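Local coordinates for aspartate aminotransferase (Leishmania major, PDB 4H51), which probably catalyses the reversible, pyridoxal phosphate-dependent transfer of an amino group between L-aspartate and 2-oxoglutarate, acting as a homodimer, at residues L175-K181 / Q211-I215; I184-P188 / L218-H224; T172-N176 / G204-S208; Q225-A231 / E256-S262. One frame throughout, in Å; residues are numbered along the deposited sequence.

Contact 1. Residues L175-K181 / Q211-I215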
loop_
_atom_site.group_PDB
_atom_site.type_symbol
_atom_site.label_atom_id
_atom_site.label_comp_id
_atom_site.label_asym_id
_atom_site.label_seq_id
_atom_site.Cartn_x
_atom_site.Cartn_y
_atom_site.Cartn_z
ATOM N N LEU B 175 -15.791 30.190 7.068
ATOM C CA LEU B 175 -16.538 29.435 6.077
ATOM C C LEU B 175 -17.523 30.314 5.321
ATOM O O LEU B 175 -18.334 30.985 5.913
ATOM C CB LEU B 175 -17.317 28.277 6.738
ATOM C CG LEU B 175 -16.768 26.904 6.495
ATOM C CD1 LEU B 175 -15.315 26.915 6.941
ATOM C CD2 LEU B 175 -17.601 25.837 7.231
ATOM N N ASN B 176 -17.455 30.289 4.010
ATOM C CA ASN B 176 -18.539 30.800 3.184
ATOM C C ASN B 176 -19.659 29.770 3.162
ATOM O O ASN B 176 -19.804 28.986 2.206
ATOM C CB ASN B 176 -18.048 31.056 1.760
ATOM C CG ASN B 176 -19.139 31.611 0.842
ATOM O OD1 ASN B 176 -20.292 31.809 1.230
ATOM N ND2 ASN B 176 -18.755 31.880 -0.393
ATOM N N PHE B 177 -20.460 29.763 4.219
ATOM C CA PHE B 177 -21.428 28.704 4.384
ATOM C C PHE B 177 -22.578 28.832 3.409
ATOM O O PHE B 177 -23.102 27.809 2.906
ATOM C CB PHE B 177 -21.952 28.623 5.802
ATOM C CG PHE B 177 -22.745 27.380 6.059
ATOM C CD1 PHE B 177 -22.166 26.114 5.869
ATOM C CD2 PHE B 177 -24.062 27.462 6.468
ATOM C CE1 PHE B 177 -22.912 24.969 6.111
ATOM C CE2 PHE B 177 -24.803 26.310 6.708
ATOM C CZ PHE B 177 -24.230 25.075 6.539
ATOM N N GLU B 178 -22.957 30.068 3.077
ATOM C CA GLU B 178 -24.032 30.257 2.084
ATOM C C GLU B 178 -23.616 29.727 0.695
ATOM O O GLU B 178 -24.408 29.108 0.011
ATOM C CB GLU B 178 -24.501 31.732 2.028
ATOM C CG GLU B 178 -25.178 32.197 3.339
ATOM C CD GLU B 178 -26.391 31.352 3.762
ATOM O OE1 GLU B 178 -27.278 31.086 2.927
ATOM O OE2 GLU B 178 -26.464 30.913 4.930
ATOM N N GLY B 179 -22.358 29.919 0.331
ATOM C CA GLY B 179 -21.843 29.460 -0.927
ATOM C C GLY B 179 -21.760 27.941 -0.949
ATOM O O GLY B 179 -22.074 27.311 -1.974
ATOM N N MET B 180 -21.378 27.372 0.178
ATOM C CA MET B 180 -21.289 25.923 0.314
ATOM C C MET B 180 -22.642 25.283 0.095
ATOM O O MET B 180 -22.774 24.357 -0.693
ATOM C CB MET B 180 -20.733 25.515 1.673
ATOM C CG MET B 180 -20.565 24.003 1.809
ATOM S SD MET B 180 -19.736 23.596 3.366
ATOM C CE MET B 180 -19.490 21.823 3.228
ATOM N N LYS B 181 -23.650 25.810 0.784
ATOM C CA LYS B 181 -25.005 25.299 0.617
ATOM C C LYS B 181 -25.468 25.450 -0.832
ATOM O O LYS B 181 -26.091 24.539 -1.382
ATOM C CB LYS B 181 -25.963 25.998 1.561
ATOM C CG LYS B 181 -25.740 25.609 3.023
ATOM C CD LYS B 181 -26.799 26.149 3.995
ATOM C CE LYS B 181 -26.746 27.655 4.165
ATOM N NZ LYS B 181 -27.889 28.150 5.004
ATOM N N GLN B 211 -23.855 24.024 11.561
ATOM C CA GLN B 211 -23.600 23.904 10.089
ATOM C C GLN B 211 -23.579 22.460 9.626
ATOM O O GLN B 211 -24.163 22.122 8.589
ATOM C CB GLN B 211 -22.297 24.630 9.722
ATOM C CG GLN B 211 -22.495 26.137 9.854
ATOM C CD GLN B 211 -21.211 26.943 9.817
ATOM O OE1 GLN B 211 -20.134 26.478 10.159
ATOM N NE2 GLN B 211 -21.351 28.190 9.417
ATOM N N TRP B 212 -22.961 21.577 10.409
ATOM C CA TRP B 212 -22.978 20.156 10.055
ATOM C C TRP B 212 -24.362 19.597 9.945
ATOM O O TRP B 212 -24.610 18.788 9.061
ATOM C CB TRP B 212 -22.217 19.286 11.023
ATOM C CG TRP B 212 -20.728 19.278 10.827
ATOM C CD1 TRP B 212 -19.765 19.592 11.768
ATOM C CD2 TRP B 212 -19.989 18.884 9.645
ATOM N NE1 TRP B 212 -18.513 19.430 11.246
ATOM C CE2 TRP B 212 -18.589 19.027 9.964
ATOM C CE3 TRP B 212 -20.345 18.433 8.388
ATOM C CZ2 TRP B 212 -17.595 18.713 9.052
ATOM C CZ3 TRP B 212 -19.340 18.149 7.478
ATOM C CH2 TRP B 212 -18.011 18.253 7.811
ATOM N N ASN B 213 -25.257 19.944 10.881
ATOM C CA ASN B 213 -26.629 19.451 10.790
ATOM C C ASN B 213 -27.302 19.930 9.496
ATOM O O ASN B 213 -28.021 19.143 8.814
ATOM C CB ASN B 213 -27.434 19.880 12.031
ATOM C CG ASN B 213 -28.750 19.101 12.194
ATOM O OD1 ASN B 213 -28.777 17.870 12.144
ATOM N ND2 ASN B 213 -29.833 19.818 12.457
ATOM N N GLU B 214 -27.070 21.187 9.118
ATOM C CA GLU B 214 -27.655 21.707 7.860
ATOM C C GLU B 214 -27.051 20.999 6.650
ATOM O O GLU B 214 -27.766 20.678 5.724
ATOM C CB GLU B 214 -27.439 23.185 7.698
ATOM C CG GLU B 214 -28.273 24.039 8.637
ATOM C CD GLU B 214 -28.262 25.519 8.225
ATOM O OE1 GLU B 214 -28.505 25.842 7.037
ATOM O OE2 GLU B 214 -27.978 26.374 9.091
ATOM N N ILE B 215 -25.750 20.692 6.708
ATOM C CA ILE B 215 -25.106 19.999 5.581
ATOM C C ILE B 215 -25.679 18.592 5.448
ATOM O O ILE B 215 -25.927 18.117 4.333
ATOM C CB ILE B 215 -23.597 19.904 5.763
ATOM C CG1 ILE B 215 -22.954 21.286 5.716
ATOM C CG2 ILE B 215 -22.974 19.047 4.630
ATOM C CD1 ILE B 215 -21.583 21.308 6.353
HETATM O O HOH W 1 -19.353 30.449 8.550
#
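Phe177 and Gln211 carry the middle of this contact, in which the start of helix 177-186 packs beside the start of helix 209-221. Gln211 CG stands 3.7 Å from the centroid of the Phe177 ring and almost exactly on its normal, a CH-pi contact over the face. Lys181 CG covers the opposite face near the rim, so the ring is sandwiched between the aliphatic parts of two polar residues. With CG anti to the backbone N (chi1 -169°), the ring reaches across to the other helix. The two axes run nearly parallel, 15° apart, but 11.5 Å from each other, a spacing that suits a large flat side chain.

Other apolar atoms continue the packing. Ile215 CG1 meets the ring edge, 3.7 Å from Phe177 CE1, and the extended Met180 brings its CE to 3.8 Å from Ile215 CD1.

Charge lies along one flank, where Glu178, Lys181 and Glu214 form a salt-bridge network. Lys181 bends at chi3 (-69°), and its NZ makes one salt bridge of 3.1 Å to Glu214 OE1 across the contact and another, equally long, to Glu178 OE2 in its own helix. Glu214 OE1 is met on its syn side. On the Leu175 side a water donates to Leu175 O and accepts from Gln211 NE2, while Gln211 OE1 is held by Ser208 N. Asn176 caps its helix, with OD1 accepting from Gly179 N at 2.9 Å.

An apolar centre thus lies between a water-bridged flank and an ionic one, where the lysine probably offsets the like charges of Glu178 and Glu214.

Contact 2. Residues I184-P188 / L218-H224; sequences ILAAP and LMLAKHH
Lys222 and His224 reach over the C-terminal end of helix 177-186 and collect carbonyl groups of its last turn and of the residue that follows, a polar set that stands beside an apolar one. His224 NE2 donates to Ile184 O at 3.0 Å in a nearly straight bond (170°) that lies close to the ring plane. Because ND1 accepts from Ser191 N, the proton on NE2 and the rotation of the ring are both fixed. At another point of the ring edge, CE1 faces Pro188 O at 3.1 Å. Lys222, bent at chi2 and chi3, curls its chain so that NZ donates to Leu185 O at 3.1 Å from above that carbonyl plane. It also donates to Ala187 O, although the modelled 2.6 Å is short and its exact length doubtful. Asp189 adds a salt bridge to the same ammonium group. A cation suits this place, since it would be drawn to the negative end of the helix dipole.

Branched and flexible apolar chains fill the other side. Ile184 CG2 packs 3.7 Å from Leu218 CB, and Ile184 CD1 meets Met219 CE at 3.9 Å. Leu185 CD2 touches Leu218 CD2, also at 3.9 Å, nearer the surface.

His223, with positive phi (55°), closes helix 209-221 in a Schellman motif and turns the chain so that Lys222 and His224 can both face the first segment. Beneath the two helix ends lies strand 192-196, whose Phe193 touches Ile184, Ala187, Met219 and His224; strand 225-230 begins right after His224, while His223 packs on Met15 of the second subunit.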
loop_
_atom_site.group_PDB
_atom_site.type_symbol
_atom_site.label_atom_id
_atom_site.label_comp_id
_atom_site.label_asym_id
_atom_site.label_seq_id
_atom_site.Cartn_x
_atom_site.Cartn_y
_atom_site.Cartn_z
ATOM N N ILE B 184 -23.824 22.712 -2.957
ATOM C CA ILE B 184 -24.416 21.400 -2.629
ATOM C C ILE B 184 -25.745 21.279 -3.355
ATOM O O ILE B 184 -26.049 20.269 -3.914
ATOM C CB ILE B 184 -24.594 21.223 -1.088
ATOM C CG1 ILE B 184 -23.231 21.152 -0.394
ATOM C CG2 ILE B 184 -25.391 19.947 -0.709
ATOM C CD1 ILE B 184 -23.313 21.397 1.123
ATOM N N LEU B 185 -26.529 22.348 -3.326
ATOM C CA LEU B 185 -27.862 22.335 -3.925
ATOM C C LEU B 185 -27.784 22.375 -5.475
ATOM O O LEU B 185 -28.626 21.785 -6.169
ATOM C CB LEU B 185 -28.707 23.494 -3.340
ATOM C CG LEU B 185 -29.330 23.275 -1.935
ATOM C CD1 LEU B 185 -29.985 24.557 -1.421
ATOM C CD2 LEU B 185 -30.323 22.139 -2.042
ATOM N N ALA B 186 -26.800 23.100 -6.009
ATOM C CA ALA B 186 -26.664 23.292 -7.458
ATOM C C ALA B 186 -26.140 22.025 -8.154
ATOM O O ALA B 186 -26.394 21.783 -9.326
ATOM C CB ALA B 186 -25.760 24.488 -7.765
ATOM N N ALA B 187 -25.445 21.190 -7.414
ATOM C CA ALA B 187 -24.995 19.915 -7.925
ATOM C C ALA B 187 -26.175 19.050 -8.288
ATOM O O ALA B 187 -27.214 19.079 -7.636
ATOM C CB ALA B 187 -24.145 19.224 -6.890
ATOM N N PRO B 188 -26.024 18.253 -9.335
ATOM C CA PRO B 188 -27.086 17.314 -9.654
ATOM C C PRO B 188 -27.258 16.328 -8.524
ATOM O O PRO B 188 -26.290 16.022 -7.821
ATOM C CB PRO B 188 -26.572 16.577 -10.904
ATOM C CG PRO B 188 -25.123 16.849 -10.939
ATOM C CD PRO B 188 -24.875 18.141 -10.236
ATOM N N LEU B 218 -29.054 18.698 3.637
ATOM C CA LEU B 218 -28.868 18.929 2.200
ATOM C C LEU B 218 -28.360 17.679 1.488
ATOM O O LEU B 218 -28.799 17.377 0.356
ATOM C CB LEU B 218 -27.864 20.058 1.981
ATOM C CG LEU B 218 -28.319 21.428 2.445
ATOM C CD1 LEU B 218 -27.254 22.434 2.076
ATOM C CD2 LEU B 218 -29.650 21.810 1.802
ATOM N N MET B 219 -27.443 16.942 2.117
ATOM C CA MET B 219 -26.937 15.703 1.496
ATOM C C MET B 219 -28.038 14.651 1.356
ATOM O O MET B 219 -28.067 13.884 0.380
ATOM C CB MET B 219 -25.755 15.090 2.298
ATOM C CG MET B 219 -24.547 16.036 2.404
ATOM S SD MET B 219 -23.760 16.164 0.794
ATOM C CE MET B 219 -22.696 17.589 1.062
ATOM N N LEU B 220 -28.953 14.612 2.329
ATOM C CA LEU B 220 -30.054 13.677 2.275
ATOM C C LEU B 220 -31.054 14.131 1.216
ATOM O O LEU B 220 -31.484 13.331 0.419
ATOM C CB LEU B 220 -30.750 13.537 3.640
ATOM C CG LEU B 220 -30.009 12.737 4.694
ATOM C CD1 LEU B 220 -30.345 13.220 6.118
ATOM C CD2 LEU B 220 -30.264 11.220 4.534
ATOM N N ALA B 221 -31.371 15.417 1.165
ATOM C CA ALA B 221 -32.363 15.947 0.222
ATOM C C ALA B 221 -31.955 15.733 -1.224
ATOM O O ALA B 221 -32.796 15.449 -2.079
ATOM C CB ALA B 221 -32.602 17.438 0.479
ATOM N N LYS B 222 -30.656 15.860 -1.465
ATOM C CA LYS B 222 -30.075 15.772 -2.798
ATOM C C LYS B 222 -29.630 14.344 -3.134
ATOM O O LYS B 222 -29.209 14.089 -4.261
ATOM C CB LYS B 222 -28.893 16.745 -2.926
ATOM C CG LYS B 222 -29.284 18.229 -2.912
ATOM C CD LYS B 222 -29.963 18.653 -4.206
ATOM C CE LYS B 222 -28.942 18.673 -5.332
ATOM N NZ LYS B 222 -29.633 18.926 -6.648
ATOM N N HIS B 223 -29.738 13.422 -2.166
ATOM C CA HIS B 223 -29.311 12.030 -2.343
ATOM C C HIS B 223 -27.875 11.943 -2.776
ATOM O O HIS B 223 -27.478 11.068 -3.568
ATOM C CB HIS B 223 -30.216 11.323 -3.333
ATOM C CG HIS B 223 -31.692 11.642 -3.136
ATOM N ND1 HIS B 223 -32.454 11.013 -2.223
ATOM C CD2 HIS B 223 -32.498 12.602 -3.730
ATOM C CE1 HIS B 223 -33.707 11.496 -2.265
ATOM N NE2 HIS B 223 -33.742 12.490 -3.175
ATOM N N HIS B 224 -27.057 12.840 -2.236
ATOM C CA HIS B 224 -25.618 12.790 -2.487
ATOM C C HIS B 224 -24.941 11.692 -1.728
ATOM O O HIS B 224 -25.357 11.305 -0.624
ATOM C CB HIS B 224 -24.966 14.122 -2.116
ATOM C CG HIS B 224 -25.390 15.300 -2.972
ATOM N ND1 HIS B 224 -25.515 15.213 -4.294
ATOM C CD2 HIS B 224 -25.575 16.660 -2.637
ATOM C CE1 HIS B 224 -25.817 16.441 -4.797
ATOM N NE2 HIS B 224 -25.836 17.328 -3.769
#

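Contact 3. Residues T172-N176 / G204-S208; sequences TVSLN and GVDPS
Val205 and Leu175 meet side by side, their side chains sliding past each other in opposite directions. Val205 holds CG1 anti to its backbone N (chi1 -180°), which turns that methyl toward the short strand 174-175, where it lies 3.9 Å from Leu175 N. The modelled approach of this methyl to Leu175 CD1 is too close for two carbons, so the exact placing of the leucine branch is doubtful. Val205 CG2 reaches back to 4.2 Å from Val173 O. The backbone here is tied down too: Val205 N bonds to Thr203 OG1, and Val205 O to the hydroxyl of Tyr167.

Asp206 follows with its CB directed away from the strand. Its carboxylate binds Ala199 N and His200 N, so an acidic residue pins this loop to the chain beyond strand 192-196, while its own carbonyl carbon rests 4.0 Å from Leu175 CD2. Facing it, strand 174-175 is an outermost strand of the large mixed sheet, antiparallel to strand 162-169. It is entered through a G1 beta bulge in which Val173, with positive phi (42°), and Ser174 both face Asp169. Thr172 OG1 and Ser174 OG share a hydrogen bond of 2.8 Å just there.

Pro207 gives Leu175 an apolar bed: CD2 of the leucine lies 3.6 Å from Pro207 CA and 4.0 Å from Pro207 CG. The rigid ring also touches Tyr167, Trp212 and Ile215, and so fits between strand and helix.

Ser208, at the N-cap of helix 209-221, uses its side chain to cap a backbone N of the first turn.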
loop_
_atom_site.group_PDB
_atom_site.type_symbol
_atom_site.label_atom_id
_atom_site.label_comp_id
_atom_site.label_asym_id
_atom_site.label_seq_id
_atom_site.Cartn_x
_atom_site.Cartn_y
_atom_site.Cartn_z
ATOM N N THR B 172 -12.929 36.752 5.080
ATOM C CA THR B 172 -13.461 36.677 6.446
ATOM C C THR B 172 -12.741 35.629 7.311
ATOM O O THR B 172 -13.130 35.436 8.456
ATOM C CB THR B 172 -14.938 36.292 6.407
ATOM O OG1 THR B 172 -15.044 35.098 5.620
ATOM C CG2 THR B 172 -15.787 37.413 5.833
ATOM N N VAL B 173 -11.713 34.978 6.763
ATOM C CA VAL B 173 -11.038 33.828 7.404
ATOM C C VAL B 173 -12.060 32.887 8.041
ATOM O O VAL B 173 -11.976 32.524 9.221
ATOM C CB VAL B 173 -10.003 34.292 8.445
ATOM C CG1 VAL B 173 -8.924 35.086 7.747
ATOM C CG2 VAL B 173 -10.674 35.113 9.553
ATOM N N SER B 174 -13.087 32.546 7.273
ATOM C CA SER B 174 -14.191 31.808 7.836
ATOM C C SER B 174 -14.832 31.039 6.708
ATOM O O SER B 174 -14.497 31.258 5.525
ATOM C CB SER B 174 -15.212 32.726 8.525
ATOM O OG SER B 174 -16.066 33.421 7.597
ATOM N N LEU B 175 -15.791 30.190 7.068
ATOM C CA LEU B 175 -16.538 29.435 6.077
ATOM C C LEU B 175 -17.523 30.314 5.321
ATOM O O LEU B 175 -18.334 30.985 5.913
ATOM C CB LEU B 175 -17.317 28.277 6.738
ATOM C CG LEU B 175 -16.768 26.904 6.495
ATOM C CD1 LEU B 175 -15.315 26.915 6.941
ATOM C CD2 LEU B 175 -17.601 25.837 7.231
ATOM N N ASN B 176 -17.455 30.289 4.010
ATOM C CA ASN B 176 -18.539 30.800 3.184
ATOM C C ASN B 176 -19.659 29.770 3.162
ATOM O O ASN B 176 -19.804 28.986 2.206
ATOM C CB ASN B 176 -18.048 31.056 1.760
ATOM C CG ASN B 176 -19.139 31.611 0.842
ATOM O OD1 ASN B 176 -20.292 31.809 1.230
ATOM N ND2 ASN B 176 -18.755 31.880 -0.393
ATOM N N GLY B 204 -7.886 24.857 8.540
ATOM C CA GLY B 204 -8.199 24.719 9.955
ATOM C C GLY B 204 -9.562 25.253 10.347
ATOM O O GLY B 204 -9.834 25.497 11.527
ATOM N N VAL B 205 -10.400 25.532 9.340
ATOM C CA VAL B 205 -11.757 26.004 9.603
ATOM C C VAL B 205 -12.743 24.896 9.348
ATOM O O VAL B 205 -12.776 24.364 8.254
ATOM C CB VAL B 205 -12.119 27.214 8.739
ATOM C CG1 VAL B 205 -13.540 27.653 9.065
ATOM C CG2 VAL B 205 -11.149 28.368 9.065
ATOM N N ASP B 206 -13.507 24.538 10.372
ATOM C CA ASP B 206 -14.498 23.492 10.289
ATOM C C ASP B 206 -15.883 24.113 10.370
ATOM O O ASP B 206 -16.054 25.213 10.926
ATOM C CB ASP B 206 -14.358 22.482 11.453
ATOM C CG ASP B 206 -13.107 21.651 11.365
ATOM O OD1 ASP B 206 -12.492 21.662 10.286
ATOM O OD2 ASP B 206 -12.750 20.981 12.372
ATOM N N PRO B 207 -16.879 23.399 9.848
ATOM C CA PRO B 207 -18.262 23.772 10.163
ATOM C C PRO B 207 -18.529 23.642 11.646
ATOM O O PRO B 207 -17.993 22.739 12.264
ATOM C CB PRO B 207 -19.089 22.719 9.446
ATOM C CG PRO B 207 -18.189 22.113 8.414
ATOM C CD PRO B 207 -16.803 22.217 8.967
ATOM N N SER B 208 -19.365 24.519 12.196
ATOM C CA SER B 208 -19.903 24.333 13.535
ATOM C C SER B 208 -20.790 23.090 13.553
ATOM O O SER B 208 -21.236 22.587 12.520
ATOM C CB SER B 208 -20.731 25.551 13.925
ATOM O OG SER B 208 -21.891 25.652 13.128
#

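Contact 4. Residues Q225-A231 / E256-S262; sequences QVFFDSA and EVLLAQS
Phe227 and Leu258 form the tight part of this contact between two parallel strands. Leu258 CD2 lies 3.8 Å from the centroid of the Phe227 ring, over the face in a CH-pi contact, and Ala260 CB, small enough to sit beside the ring, is 3.9 Å from Phe227 CE1. A chi1 of -169° swings the Phe227 ring away from its own backbone N and over the neighbouring strand. On the other face of the sheet Phe228 offers its ring edge to Val257 CG1 at 3.6 Å, and its CB packs against Leu259 CD1. Backbone bonds hold the two strands together: Phe228 N to Leu258 O, Ala260 N to Phe228 O at 2.9 Å, and Ser230 N to Ala260 O at 2.7 Å.

These strands are neighbours in the central sheet of the large domain of a fold type I PLP enzyme. Helix 117-129 covers the face of Leu258 and Ala260, and helices 90-101 and 245-252 cover that of Leu259.

Toward the C-terminal ends waters join the direct bonds, though the residues remain buried. Ser262 N to Ser230 O is the longest backbone bond, 3.2 Å. One water bridges Asp229 OD1 and Ala260 O, and two more join Ser262 O to Ser230 O and to Ala231 O. Here the strands meet the cofactor: Ser262 OG bonds to the phosphate of the pyridoxal-modified Lys265, and Asp229 OD2, held by His150, lies close to its N1. At the opposite end Gln225 bends at chi2 to donate from NE2 to Glu256 O at 2.8 Å, while its OE1 accepts from Trp21 of the second subunit.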
loop_
_atom_site.group_PDB
_atom_site.type_symbol
_atom_site.label_atom_id
_atom_site.label_comp_id
_atom_site.label_asym_id
_atom_site.label_seq_id
_atom_site.Cartn_x
_atom_site.Cartn_y
_atom_site.Cartn_z
ATOM N N GLN B 225 -23.855 11.185 -2.296
ATOM C CA GLN B 225 -22.944 10.315 -1.540
ATOM C C GLN B 225 -21.981 11.155 -0.737
ATOM O O GLN B 225 -21.242 12.020 -1.293
ATOM C CB GLN B 225 -22.139 9.416 -2.467
ATOM C CG GLN B 225 -21.115 8.522 -1.756
ATOM C CD GLN B 225 -21.753 7.424 -0.932
ATOM O OE1 GLN B 225 -22.657 6.703 -1.411
ATOM N NE2 GLN B 225 -21.325 7.296 0.340
ATOM N N VAL B 226 -21.931 10.873 0.556
ATOM C CA VAL B 226 -20.906 11.502 1.435
ATOM C C VAL B 226 -19.688 10.590 1.592
ATOM O O VAL B 226 -19.807 9.421 1.983
ATOM C CB VAL B 226 -21.499 11.858 2.821
ATOM C CG1 VAL B 226 -20.434 12.339 3.780
ATOM C CG2 VAL B 226 -22.617 12.918 2.704
ATOM N N PHE B 227 -18.512 11.156 1.372
ATOM C CA PHE B 227 -17.215 10.504 1.619
ATOM C C PHE B 227 -16.405 11.376 2.584
ATOM O O PHE B 227 -15.863 12.392 2.206
ATOM C CB PHE B 227 -16.475 10.313 0.290
ATOM C CG PHE B 227 -15.258 9.432 0.334
ATOM C CD1 PHE B 227 -14.887 8.746 1.447
ATOM C CD2 PHE B 227 -14.501 9.272 -0.829
ATOM C CE1 PHE B 227 -13.782 7.907 1.466
ATOM C CE2 PHE B 227 -13.405 8.439 -0.846
ATOM C CZ PHE B 227 -13.033 7.743 0.306
ATOM N N PHE B 228 -16.335 10.970 3.841
ATOM C CA PHE B 228 -15.558 11.670 4.857
ATOM C C PHE B 228 -14.098 11.280 4.774
ATOM O O PHE B 228 -13.749 10.101 4.677
ATOM C CB PHE B 228 -16.078 11.381 6.276
ATOM C CG PHE B 228 -17.247 12.226 6.700
ATOM C CD1 PHE B 228 -17.097 13.604 6.865
ATOM C CD2 PHE B 228 -18.479 11.653 7.019
ATOM C CE1 PHE B 228 -18.170 14.374 7.299
ATOM C CE2 PHE B 228 -19.537 12.408 7.428
ATOM C CZ PHE B 228 -19.386 13.800 7.539
ATOM N N ASP B 229 -13.234 12.282 4.814
ATOM C CA ASP B 229 -11.808 12.084 4.948
ATOM C C ASP B 229 -11.531 12.444 6.406
ATOM O O ASP B 229 -11.718 13.613 6.808
ATOM C CB ASP B 229 -11.041 13.014 4.001
ATOM C CG ASP B 229 -9.543 12.751 3.982
ATOM O OD1 ASP B 229 -9.049 12.140 4.967
ATOM O OD2 ASP B 229 -8.856 13.168 3.006
ATOM N N SER B 230 -11.180 11.447 7.212
ATOM C CA SER B 230 -10.974 11.615 8.646
ATOM C C SER B 230 -9.527 11.331 9.049
ATOM O O SER B 230 -9.184 10.233 9.478
ATOM C CB SER B 230 -11.973 10.708 9.400
ATOM O OG SER B 230 -11.809 10.853 10.778
ATOM N N ALA B 231 -8.639 12.301 8.808
ATOM C CA ALA B 231 -7.206 12.080 9.032
ATOM C C ALA B 231 -6.714 12.591 10.417
ATOM O O ALA B 231 -5.617 12.240 10.859
ATOM C CB ALA B 231 -6.401 12.756 7.902
ATOM N N GLU B 256 -25.534 7.022 4.184
ATOM C CA GLU B 256 -24.585 5.939 3.944
ATOM C C GLU B 256 -23.153 6.457 3.859
ATOM O O GLU B 256 -22.584 6.576 2.760
ATOM C CB GLU B 256 -24.980 5.161 2.697
ATOM C CG GLU B 256 -26.196 4.294 2.990
ATOM C CD GLU B 256 -26.705 3.566 1.772
ATOM O OE1 GLU B 256 -26.535 4.083 0.643
ATOM O OE2 GLU B 256 -27.297 2.491 1.940
ATOM N N VAL B 257 -22.599 6.758 5.013
ATOM C CA VAL B 257 -21.278 7.352 5.095
ATOM C C VAL B 257 -20.198 6.383 4.616
ATOM O O VAL B 257 -20.087 5.271 5.113
ATOM C CB VAL B 257 -20.995 7.729 6.547
ATOM C CG1 VAL B 257 -19.553 8.182 6.699
ATOM C CG2 VAL B 257 -22.008 8.775 7.012
ATOM N N LEU B 258 -19.400 6.829 3.643
ATOM C CA LEU B 258 -18.149 6.232 3.316
ATOM C C LEU B 258 -17.091 7.091 4.038
ATOM O O LEU B 258 -17.154 8.339 3.993
ATOM C CB LEU B 258 -17.901 6.265 1.819
ATOM C CG LEU B 258 -16.714 5.473 1.234
ATOM C CD1 LEU B 258 -16.898 3.995 1.486
ATOM C CD2 LEU B 258 -16.515 5.736 -0.280
ATOM N N LEU B 259 -16.160 6.432 4.707
ATOM C CA LEU B 259 -15.159 7.129 5.549
ATOM C C LEU B 259 -13.746 6.527 5.414
ATOM O O LEU B 259 -13.555 5.311 5.510
ATOM C CB LEU B 259 -15.622 7.214 7.026
ATOM C CG LEU B 259 -14.847 8.158 7.980
ATOM C CD1 LEU B 259 -15.766 8.861 8.984
ATOM C CD2 LEU B 259 -13.781 7.327 8.662
ATOM N N ALA B 260 -12.774 7.437 5.187
ATOM C CA ALA B 260 -11.336 7.178 5.086
ATOM C C ALA B 260 -10.664 7.632 6.362
ATOM O O ALA B 260 -10.678 8.828 6.695
ATOM C CB ALA B 260 -10.732 7.954 3.911
ATOM N N GLN B 261 -10.079 6.703 7.093
ATOM C CA GLN B 261 -9.501 6.984 8.404
ATOM C C GLN B 261 -7.996 6.785 8.397
ATOM O O GLN B 261 -7.498 5.807 7.832
ATOM C CB GLN B 261 -10.156 6.029 9.392
ATOM C CG GLN B 261 -9.650 6.039 10.794
ATOM C CD GLN B 261 -10.359 5.002 11.635
ATOM O OE1 GLN B 261 -10.311 3.804 11.310
ATOM N NE2 GLN B 261 -10.963 5.441 12.764
ATOM N N SER B 262 -7.285 7.686 9.085
ATOM C CA SER B 262 -5.845 7.598 9.234
ATOM C C SER B 262 -5.435 7.523 10.696
ATOM O O SER B 262 -6.047 8.159 11.519
ATOM C CB SER B 262 -5.187 8.850 8.697
ATOM O OG SER B 262 -3.771 8.777 8.861
HETATM O O HOH W 2 -23.810 8.901 1.434
HETATM O O HOH W 3 -7.868 9.838 6.209
HETATM O O HOH W 4 -8.385 10.168 12.143
HETATM O O HOH W 5 -10.750 8.744 12.524
HETATM O O HOH W 6 -4.510 10.383 12.367
#

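How the contacts relate
Contact 4 is the buried core of the group, lying within the central sheet; contacts 1 and 2 are partly buried and contact 3 is a surface contact. Contacts 1 and 2 join the same two helices, 177-186 and 209-221, at their starts and ends respectively, and touch where Lys181 packs on Leu218. Contact 3 shares Leu175 and Asn176 with contact 1, and its Pro207 packs on Trp212. The helix pair sets its apolar packing against salt bridges and side-chain bonds to carbonyl groups at a helix end; contact 3 has no hydrogen bond across it, whereas contact 4 relies on backbone bonds. Trp212 and Met219 carry contacts 1 and 2 onto Phe228 and Val226 of the sheet.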